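Side-chain contacts in oxidoreductase (Listeria innocua, PDB 3E18), which binds NAD through a Rossmann-type domain and is probably a dehydrogenase of the GFO/IDH/MocA family, its substrate being unknown: residues A[130-133]-A[134-137]; A[216-219]-A[220-224]. All blocks are in the same frame, centred on the assembly; numbering follows the deposited sequence.

Contact 1. Residues A[130-133]-A[134-137]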
ATOM      1  N   ASP A 130      14.707  -5.850 -14.166  1.00 26.69           N
ATOM      2  CA  ASP A 130      14.120  -5.821 -12.819  1.00 25.60           C
ATOM      3  C   ASP A 130      12.978  -6.832 -12.663  1.00 23.89           C
ATOM      4  O   ASP A 130      12.900  -7.530 -11.654  1.00 27.80           O
ATOM      5  CB  ASP A 130      13.622  -4.426 -12.479  1.00 24.91           C
ATOM      6  CG  ASP A 130      12.574  -3.924 -13.448  1.00 27.89           C
ATOM      7  OD1 ASP A 130      12.868  -3.807 -14.659  1.00 30.86           O
ATOM      8  OD2 ASP A 130      11.464  -3.622 -12.992  1.00 26.50           O
ATOM      9  N   PHE A 131      12.110  -6.912 -13.667  1.00 25.84           N
ATOM     10  CA  PHE A 131      10.995  -7.857 -13.630  1.00 20.01           C
ATOM     11  C   PHE A 131      11.488  -9.302 -13.704  1.00 24.43           C
ATOM     12  O   PHE A 131      10.944 -10.188 -13.043  1.00 28.11           O
ATOM     13  CB  PHE A 131       9.983  -7.555 -14.763  1.00 21.24           C
ATOM     14  CG  PHE A 131       9.002  -8.672 -14.991  1.00 26.47           C
ATOM     15  CD1 PHE A 131       8.067  -8.993 -14.007  1.00 24.26           C
ATOM     16  CD2 PHE A 131       9.033  -9.414 -16.162  1.00 21.61           C
ATOM     17  CE1 PHE A 131       7.164 -10.064 -14.178  1.00 26.03           C
ATOM     18  CE2 PHE A 131       8.119 -10.496 -16.351  1.00 24.27           C
ATOM     19  CZ  PHE A 131       7.192 -10.805 -15.354  1.00 25.97           C
ATOM     20  N   LEU A 132      12.515  -9.546 -14.519  1.00 25.98           N
ATOM     21  CA  LEU A 132      13.060 -10.892 -14.664  1.00 26.78           C
ATOM     22  C   LEU A 132      13.793 -11.387 -13.403  1.00 29.29           C
ATOM     23  O   LEU A 132      13.794 -12.595 -13.120  1.00 27.19           O
ATOM     24  CB  LEU A 132      13.926 -11.010 -15.925  1.00 26.46           C
ATOM     25  CG  LEU A 132      13.150 -10.899 -17.257  1.00 29.72           C
ATOM     26  CD1 LEU A 132      14.093 -10.953 -18.453  1.00 27.05           C
ATOM     27  CD2 LEU A 132      12.055 -11.964 -17.391  1.00 25.03           C
ATOM     28  N   ILE A 133      14.360 -10.453 -12.637  1.00 26.36           N
ATOM     29  CA  ILE A 133      14.842 -10.752 -11.262  1.00 24.14           C
ATOM     30  C   ILE A 133      13.700 -11.262 -10.370  1.00 26.05           C
ATOM     31  O   ILE A 133      13.849 -12.289  -9.712  1.00 28.32           O
ATOM     32  CB  ILE A 133      15.558  -9.543 -10.625  1.00 24.90           C
ATOM     33  CG1 ILE A 133      16.865  -9.258 -11.367  1.00 28.65           C
ATOM     34  CG2 ILE A 133      15.861  -9.778  -9.139  1.00 27.01           C
ATOM     35  CD1 ILE A 133      17.491  -7.928 -11.021  1.00 30.45           C
ATOM     36  N   ILE A 134      12.553 -10.574 -10.383  1.00 26.13           N
ATOM     37  CA  ILE A 134      11.377 -11.020  -9.617  1.00 23.39           C
ATOM     38  C   ILE A 134      10.867 -12.388 -10.099  1.00 21.47           C
ATOM     39  O   ILE A 134      10.466 -13.252  -9.293  1.00 26.13           O
ATOM     40  CB  ILE A 134      10.221  -9.953  -9.670  1.00 24.93           C
ATOM     41  CG1 ILE A 134      10.731  -8.574  -9.199  1.00 18.42           C
ATOM     42  CG2 ILE A 134       9.039 -10.369  -8.823  1.00 25.70           C
ATOM     43  CD1 ILE A 134      11.199  -8.536  -7.736  1.00 23.93           C
ATOM     44  N   LYS A 135      10.881 -12.578 -11.416  1.00 25.86           N
ATOM     45  CA  LYS A 135      10.489 -13.845 -12.026  1.00 29.26           C
ATOM     46  C   LYS A 135      11.434 -14.955 -11.586  1.00 26.69           C
ATOM     47  O   LYS A 135      10.998 -16.049 -11.261  1.00 26.26           O
ATOM     48  CB  LYS A 135      10.479 -13.717 -13.554  1.00 30.34           C
ATOM     49  CG  LYS A 135       9.932 -14.930 -14.281  1.00 31.37           C
ATOM     50  CD  LYS A 135       9.650 -14.568 -15.731  1.00 38.92           C
ATOM     51  CE  LYS A 135       8.697 -15.563 -16.374  1.00 42.95           C
ATOM     52  NZ  LYS A 135       9.419 -16.803 -16.756  1.00 42.21           N
ATOM     53  N   GLU A 136      12.730 -14.665 -11.561  1.00 26.19           N
ATOM     54  CA  GLU A 136      13.702 -15.635 -11.010  1.00 27.55           C
ATOM     55  C   GLU A 136      13.388 -15.994  -9.548  1.00 33.89           C
ATOM     56  O   GLU A 136      13.291 -17.187  -9.201  1.00 32.62           O
ATOM     57  CB  GLU A 136      15.141 -15.113 -11.157  1.00 29.77           C
ATOM     58  CG  GLU A 136      16.240 -16.049 -10.590  1.00 38.11           C
ATOM     59  CD  GLU A 136      16.507 -17.305 -11.430  1.00 47.47           C
ATOM     60  OE1 GLU A 136      15.908 -17.461 -12.517  1.00 36.46           O
ATOM     61  OE2 GLU A 136      17.342 -18.136 -10.999  1.00 45.79           O
ATOM     62  N   MET A 137      13.180 -14.970  -8.714  1.00 33.37           N
ATOM     63  CA  MET A 137      12.836 -15.179  -7.300  1.00 26.75           C
ATOM     64  C   MET A 137      11.558 -15.994  -7.148  1.00 29.85           C
ATOM     65  O   MET A 137      11.497 -16.903  -6.328  1.00 29.74           O
ATOM     66  CB  MET A 137      12.717 -13.848  -6.543  1.00 27.26           C
ATOM     67  CG  MET A 137      14.000 -13.047  -6.496  1.00 30.79           C
ATOM     68  SD  MET A 137      13.795 -11.393  -5.828  1.00 18.26           S
ATOM     69  CE  MET A 137      13.248 -11.760  -4.168  1.00 27.17           C
TER
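Ile133 and Met137, one helical turn apart, meet on the buried side of this helix, where the branch methyl CG2 of Ile133 stands 4.2 Å from SD of Met137. The methionine reaches back over the turn: its CG passes 3.3 Å from the carbonyl O of Ile133, the same oxygen that accepts the amide N of Met137 at 2.9 Å. With Ile134 CG1 beside the backbone N (chi1 -55°), that methylene packs 3.4 Å from Asp130 O, to which Ile134 N-H makes only a weak bond. Lys135 N and Glu136 N bond to Phe131 O and Leu132 O, and these four i to i+4 bonds mark an alpha-helix, 129-140, whose inner side lies on strands 146-154 and 239-243 through Ile134 and Met137. Asp130 OD2 forms a salt bridge with NE of Arg238 and a hydrogen bond with NE1 of Trp239. Spacings are wider on the flank where partly exposed Lys135 extends alongside buried Leu132, with Lys135 CD 3.9 Å from Leu132 CD2 and 4.4 Å from Phe131 CE2, oblique to the ring. Helix 173-188 covers Phe131 and touches Lys135 there. Glu136 is also partly exposed. The lysine chain bends at its last torsion, and NZ forms a salt bridge with Glu139.

Contact 2. Residues A[216-219]-A[220-224]; sequences ITFE and NGITA
A chi1 of -68° sets the ring of Phe218 beside its own backbone N, and Ile222 has CG1 beside its backbone N (chi1 -70°), which leaves CG2 anti to that N; together these torsions bring CD2 of the ring to 3.8 Å from CG2 of Ile222. The two side chains cross obliquely, and the carbonyl O of Ile222 lies near the ring plane at its edge, 3.3 Å from CD2. That oxygen also accepts the amide N of Phe218 at 2.9 Å, with the donor nearly in line with the carbonyl. One carbonyl therefore fixes the backbone of Phe218 and borders its ring.

These residues belong to a beta hairpin. Ile216 and Ala224 form an antiparallel hydrogen-bonded pair, whereas Thr217 and Thr223 form a non-hydrogen-bonded pair whose side chains lie alongside each other, their CG2 methyls 4.0 Å apart. A type I turn from Phe218 to Gly221 reverses the chain. Its closing bond, Gly221 N to Phe218 O at 3.1 Å, comes from above the carbonyl plane (59° out of it). With the bond from Phe218 N to Ile222 O, this fits a 3:5 hairpin, a type I turn with a G1 beta bulge, in which Gly221 has the positive phi of the bulge position. Asn220 adds an Asx turn: OD1 accepts the N-H of Ile222 at 3.2 Å and also sits 3.4 Å from CB of Phe218.

Ile216 and Phe218 pack on helix 173-188 through Leu182, Leu185 and Leu186, and on Val193 of strand 193-201. Thr217 touches Asn199 of the second subunit. Along the sheet, Thr217 bonds through its backbone to Lys194 and Ser195 of strand 193-201, and Thr223 to Phe147 and Leu149 of strand 146-154, whose His148 also binds Thr223 OG1.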
ATOM      1  N   ILE A 216      -5.031  -6.122  -5.898  1.00 27.13           N
ATOM      2  CA  ILE A 216      -5.544  -7.260  -6.632  1.00 25.31           C
ATOM      3  C   ILE A 216      -5.403  -8.514  -5.787  1.00 27.72           C
ATOM      4  O   ILE A 216      -4.371  -8.726  -5.162  1.00 27.83           O
ATOM      5  CB  ILE A 216      -4.779  -7.417  -7.977  1.00 21.58           C
ATOM      6  CG1 ILE A 216      -5.031  -6.193  -8.866  1.00 27.49           C
ATOM      7  CG2 ILE A 216      -5.186  -8.678  -8.728  1.00 26.65           C
ATOM      8  CD1 ILE A 216      -3.948  -5.975  -9.889  1.00 26.40           C
ATOM      9  N   THR A 217      -6.439  -9.345  -5.762  1.00 26.41           N
ATOM     10  CA  THR A 217      -6.334 -10.640  -5.116  1.00 25.18           C
ATOM     11  C   THR A 217      -6.600 -11.732  -6.163  1.00 29.33           C
ATOM     12  O   THR A 217      -7.510 -11.590  -6.988  1.00 25.94           O
ATOM     13  CB  THR A 217      -7.346 -10.775  -3.949  1.00 32.10           C
ATOM     14  OG1 THR A 217      -7.261  -9.623  -3.105  1.00 32.68           O
ATOM     15  CG2 THR A 217      -7.047 -12.001  -3.117  1.00 26.08           C
ATOM     16  N   PHE A 218      -5.805 -12.805  -6.127  1.00 26.11           N
ATOM     17  CA  PHE A 218      -5.935 -13.929  -7.064  1.00 22.60           C
ATOM     18  C   PHE A 218      -6.675 -15.056  -6.387  1.00 24.99           C
ATOM     19  O   PHE A 218      -6.758 -15.066  -5.181  1.00 25.68           O
ATOM     20  CB  PHE A 218      -4.559 -14.407  -7.520  1.00 20.91           C
ATOM     21  CG  PHE A 218      -3.853 -13.402  -8.389  1.00 19.35           C
ATOM     22  CD1 PHE A 218      -4.059 -13.408  -9.763  1.00 22.48           C
ATOM     23  CD2 PHE A 218      -3.041 -12.436  -7.834  1.00 26.18           C
ATOM     24  CE1 PHE A 218      -3.456 -12.481 -10.589  1.00 26.89           C
ATOM     25  CE2 PHE A 218      -2.418 -11.491  -8.648  1.00 19.19           C
ATOM     26  CZ  PHE A 218      -2.629 -11.515 -10.037  1.00 22.42           C
ATOM     27  N   GLU A 219      -7.178 -16.009  -7.170  1.00 29.24           N
ATOM     28  CA  GLU A 219      -7.915 -17.164  -6.622  1.00 30.96           C
ATOM     29  C   GLU A 219      -7.057 -18.036  -5.700  1.00 32.75           C
ATOM     30  O   GLU A 219      -7.581 -18.691  -4.792  1.00 38.94           O
ATOM     31  CB  GLU A 219      -8.511 -18.013  -7.761  1.00 35.26           C
ATOM     32  CG  GLU A 219      -9.500 -17.291  -8.684  1.00 50.33           C
ATOM     33  CD  GLU A 219     -10.914 -17.139  -8.108  1.00 64.72           C
ATOM     34  OE1 GLU A 219     -11.225 -17.723  -7.043  1.00 72.44           O
ATOM     35  OE2 GLU A 219     -11.729 -16.431  -8.741  1.00 65.19           O
ATOM     36  N   ASN A 220      -5.743 -18.047  -5.933  1.00 35.21           N
ATOM     37  CA  ASN A 220      -4.806 -18.791  -5.084  1.00 33.80           C
ATOM     38  C   ASN A 220      -4.303 -18.044  -3.830  1.00 35.54           C
ATOM     39  O   ASN A 220      -3.414 -18.527  -3.132  1.00 36.71           O
ATOM     40  CB  ASN A 220      -3.626 -19.323  -5.907  1.00 31.77           C
ATOM     41  CG  ASN A 220      -2.669 -18.228  -6.360  1.00 37.54           C
ATOM     42  OD1 ASN A 220      -2.912 -17.036  -6.172  1.00 30.86           O
ATOM     43  ND2 ASN A 220      -1.569 -18.641  -6.967  1.00 29.98           N
ATOM     44  N   GLY A 221      -4.855 -16.866  -3.563  1.00 31.97           N
ATOM     45  CA  GLY A 221      -4.564 -16.166  -2.316  1.00 26.12           C
ATOM     46  C   GLY A 221      -3.476 -15.115  -2.465  1.00 27.53           C
ATOM     47  O   GLY A 221      -3.249 -14.341  -1.542  1.00 26.60           O
ATOM     48  N   ILE A 222      -2.800 -15.103  -3.606  1.00 27.01           N
ATOM     49  CA  ILE A 222      -1.739 -14.106  -3.866  1.00 24.27           C
ATOM     50  C   ILE A 222      -2.339 -12.718  -3.955  1.00 26.75           C
ATOM     51  O   ILE A 222      -3.421 -12.532  -4.523  1.00 24.24           O
ATOM     52  CB  ILE A 222      -0.924 -14.463  -5.119  1.00 26.38           C
ATOM     53  CG1 ILE A 222      -0.069 -15.700  -4.837  1.00 29.81           C
ATOM     54  CG2 ILE A 222      -0.023 -13.272  -5.606  1.00 21.59           C
ATOM     55  CD1 ILE A 222       0.730 -16.183  -6.030  1.00 34.02           C
ATOM     56  N   THR A 223      -1.645 -11.729  -3.388  1.00 26.78           N
ATOM     57  CA  THR A 223      -2.150 -10.381  -3.424  1.00 21.98           C
ATOM     58  C   THR A 223      -1.095  -9.483  -4.081  1.00 23.83           C
ATOM     59  O   THR A 223       0.091  -9.820  -4.135  1.00 22.45           O
ATOM     60  CB  THR A 223      -2.592  -9.840  -2.017  1.00 22.79           C
ATOM     61  OG1 THR A 223      -1.473  -9.832  -1.124  1.00 28.47           O
ATOM     62  CG2 THR A 223      -3.730 -10.688  -1.407  1.00 28.68           C
ATOM     63  N   ALA A 224      -1.538  -8.381  -4.643  1.00 20.74           N
ATOM     64  CA  ALA A 224      -0.600  -7.463  -5.293  1.00 15.66           C
ATOM     65  C   ALA A 224      -1.117  -6.082  -5.185  1.00 24.07           C
ATOM     66  O   ALA A 224      -2.314  -5.868  -5.184  1.00 23.14           O
ATOM     67  CB  ALA A 224      -0.397  -7.833  -6.768  1.00 19.55           C
TER

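Overall arrangement
Both contacts fall within the GFO/IDH/MocA C-terminal domain, contact 1 preceding contact 2 in the chain. Their centres are 18 Å apart and their nearest atoms about 10 Å, so they do not touch. Shared elements connect them: helix 173-188 packs against both contacts, and strand 146-154 adjoins both. A bound magnesium ion lies about 9 Å from the side chains of Lys135 and of Phe218. Contact 1 is nearer the cofactor region, with the side chain of Asp130 about 12 Å from the bound NAD and that of Phe131 about 10 Å from the side chain of NAD-binding Asn124; contact 2 lies away from the known NAD-binding residues.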